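Local coordinates for glycoside hydrolase family 88 protein (Bacteroides vulgatus, PDB 4Q88), which probably acts as a hydrolase, as a member of glycoside hydrolase family 88, although its own substrate is not established, at residues Ala82-Thr87 with Met127-Ser132. Residues are numbered along the deposited sequence; the frame is centred on the assembly and turned at random.
Sequences AEWRST and MEYQMS. With EDO (1,2-ethanediol), chain D.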
loop_
_atom_site.group_PDB
_atom_site.type_symbol
_atom_site.label_atom_id
_atom_site.label_comp_id
_atom_site.label_asym_id
_atom_site.label_seq_id
_atom_site.Cartn_x
_atom_site.Cartn_y
_atom_site.Cartn_z
ATOM N N ALA A 82 21.738 13.756 -13.669
ATOM C CA ALA A 82 22.087 14.981 -12.993
ATOM C C ALA A 82 20.854 15.778 -12.562
ATOM O O ALA A 82 20.961 16.597 -11.655
ATOM C CB ALA A 82 22.960 15.852 -13.866
ATOM N N GLU A 83 19.719 15.628 -13.232
ATOM C CA GLU A 83 18.506 16.382 -12.837
ATOM C C GLU A 83 17.501 15.593 -11.983
ATOM O O GLU A 83 16.435 16.125 -11.604
ATOM C CB GLU A 83 17.761 16.946 -14.030
ATOM C CG GLU A 83 16.870 15.973 -14.768
ATOM C CD GLU A 83 16.206 16.584 -15.988
ATOM O OE1 GLU A 83 16.080 17.827 -16.027
ATOM O OE2 GLU A 83 15.762 15.810 -16.867
ATOM N N TRP A 84 17.785 14.323 -11.723
ATOM C CA TRP A 84 16.810 13.480 -11.023
ATOM C C TRP A 84 16.525 13.997 -9.604
ATOM O O TRP A 84 17.428 14.398 -8.867
ATOM C CB TRP A 84 17.270 12.015 -10.957
ATOM C CG TRP A 84 17.218 11.316 -12.254
ATOM C CD1 TRP A 84 16.884 11.862 -13.485
ATOM C CD2 TRP A 84 17.453 9.929 -12.493
ATOM N NE1 TRP A 84 16.935 10.903 -14.448
ATOM C CE2 TRP A 84 17.305 9.711 -13.887
ATOM C CE3 TRP A 84 17.812 8.851 -11.685
ATOM C CZ2 TRP A 84 17.442 8.444 -14.468
ATOM C CZ3 TRP A 84 17.985 7.601 -12.262
ATOM C CH2 TRP A 84 17.797 7.404 -13.645
ATOM N N ARG A 85 15.245 14.065 -9.290
ATOM C CA ARG A 85 14.771 14.557 -7.997
ATOM C C ARG A 85 14.030 13.484 -7.239
ATOM O O ARG A 85 13.522 12.505 -7.824
ATOM C CB ARG A 85 13.850 15.743 -8.191
ATOM C CG ARG A 85 14.512 16.901 -8.873
ATOM C CD ARG A 85 13.721 18.165 -8.635
ATOM N NE ARG A 85 14.625 19.287 -8.852
ATOM C CZ ARG A 85 14.656 20.392 -8.120
ATOM N NH1 ARG A 85 13.794 20.577 -7.116
ATOM N NH2 ARG A 85 15.562 21.320 -8.414
ATOM N N SER A 86 14.006 13.653 -5.911
ATOM C CA SER A 86 13.375 12.711 -5.009
ATOM C C SER A 86 12.306 13.303 -4.084
ATOM O O SER A 86 11.835 12.611 -3.186
ATOM C CB SER A 86 14.437 12.053 -4.151
ATOM O OG SER A 86 15.082 13.014 -3.348
ATOM N N THR A 87 11.924 14.555 -4.288
ATOM C CA THR A 87 10.794 15.154 -3.591
ATOM C C THR A 87 9.552 15.091 -4.473
ATOM O O THR A 87 9.617 14.553 -5.571
ATOM C CB THR A 87 11.116 16.597 -3.216
ATOM O OG1 THR A 87 11.453 17.307 -4.411
ATOM C CG2 THR A 87 12.315 16.642 -2.241
HETATM N N MSE A 127 16.739 1.994 -9.590
HETATM C CA MSE A 127 16.942 1.600 -8.170
HETATM C C MSE A 127 18.404 1.339 -7.872
HETATM O O MSE A 127 18.882 1.681 -6.793
HETATM C CB MSE A 127 16.150 0.380 -7.801
HETATM C CG MSE A 127 14.637 0.488 -7.942
HETATM SE SE MSE A 127 13.848 2.109 -7.210
HETATM C CE MSE A 127 14.262 1.926 -5.323
ATOM N N GLU A 128 19.123 0.784 -8.855
ATOM C CA GLU A 128 20.559 0.589 -8.723
ATOM C C GLU A 128 21.329 1.890 -8.669
ATOM O O GLU A 128 22.249 2.029 -7.868
ATOM C CB GLU A 128 21.082 -0.462 -9.700
ATOM C CG GLU A 128 20.488 -1.811 -9.374
ATOM C CD GLU A 128 20.508 -2.849 -10.493
ATOM O OE1 GLU A 128 21.329 -2.735 -11.417
ATOM O OE2 GLU A 128 19.691 -3.804 -10.458
ATOM N N TYR A 129 20.919 2.892 -9.425
ATOM C CA TYR A 129 21.541 4.216 -9.300
ATOM C C TYR A 129 21.243 4.791 -7.911
ATOM O O TYR A 129 22.147 5.294 -7.217
ATOM C CB TYR A 129 21.072 5.211 -10.388
ATOM C CG TYR A 129 21.590 6.593 -10.116
ATOM C CD1 TYR A 129 22.960 6.872 -10.199
ATOM C CD2 TYR A 129 20.753 7.614 -9.756
ATOM C CE1 TYR A 129 23.445 8.131 -9.931
ATOM C CE2 TYR A 129 21.234 8.889 -9.476
ATOM C CZ TYR A 129 22.588 9.119 -9.576
ATOM O OH TYR A 129 23.121 10.342 -9.318
ATOM N N GLN A 130 19.965 4.782 -7.540
ATOM C CA GLN A 130 19.564 5.277 -6.215
ATOM C C GLN A 130 20.394 4.686 -5.090
ATOM O O GLN A 130 20.955 5.387 -4.242
ATOM C CB GLN A 130 18.036 5.014 -5.984
ATOM C CG GLN A 130 17.565 5.552 -4.659
ATOM C CD GLN A 130 16.054 5.555 -4.576
ATOM O OE1 GLN A 130 15.392 5.827 -5.556
ATOM N NE2 GLN A 130 15.518 5.167 -3.431
HETATM N N MSE A 131 20.584 3.384 -5.142
HETATM C CA MSE A 131 21.276 2.694 -4.072
HETATM C C MSE A 131 22.763 3.019 -4.109
HETATM O O MSE A 131 23.395 2.940 -3.071
HETATM C CB MSE A 131 21.071 1.186 -4.193
HETATM C CG MSE A 131 19.614 0.785 -3.879
HETATM SE SE MSE A 131 19.524 -1.182 -3.813
HETATM C CE MSE A 131 19.824 -1.600 -5.701
ATOM N N SER A 132 23.277 3.478 -5.277
ATOM C CA SER A 132 24.669 3.882 -5.403
ATOM C C SER A 132 24.936 5.241 -4.773
ATOM O O SER A 132 26.105 5.576 -4.478
ATOM C CB SER A 132 25.114 3.819 -6.881
ATOM O OG SER A 132 24.663 4.937 -7.620
HETATM C C1 EDO D . 15.333 16.292 -5.013
HETATM O O1 EDO D . 16.465 15.689 -4.415
HETATM C C2 EDO D . 15.155 17.743 -4.555
HETATM O O2 EDO D . 13.888 18.244 -5.054
#
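Trp84 meets Tyr129 with the CE3 and CZ3 atoms of its six-membered ring, each 3.7 Å from CD2 of Tyr129. The two rings cross obliquely, their planes at 85° and the centroids of the Trp84 six-membered ring and the Tyr129 ring 5.6 Å apart. A broad indole suits the place, because it can span from the loop to the helix while its indole nitrogen has a partner of its own; NE1 makes a weak hydrogen bond to the carbonyl oxygen of Ser78. The same indole rests on Arg122, Glu125 and Val126, so it lies along helix 117-132, with Tyr129 further along the same helix. Tyr129 comes to it with CG anti to the backbone N (chi1 173°), which carries the phenol out from the helix toward the loop. Members of the family are built on an (alpha/alpha)6 barrel of helical hairpins, and this is a surface contact of that largely helical fold, joining the long loop between helices 58-70 and 103-113 to helix 117-132. On the backbone of the same residue, the carbonyl oxygen of Tyr129 accepts a hydrogen bond of 2.6 Å from OG of Ser132, in the carbonyl plane and on a lone pair; a serine suits the place because its short side chain can fold back onto the backbone three residues earlier. Beyond the tryptophan the loop turns to other partners. Arg85 bonds through its backbone to Glu93 and Leu96, while its long side chain reaches alongside an ethanediol, NH1 of Arg85 lying 3.1 Å from O2 of the diol. Ser86, whose side chain touches Lys135, accepts a hydrogen bond at its carbonyl oxygen from NE2 of His140. At Thr87, OG1 shares a hydrogen bond of 2.7 Å with O2 of that ethanediol, probably picked up from the crystallisation liquor.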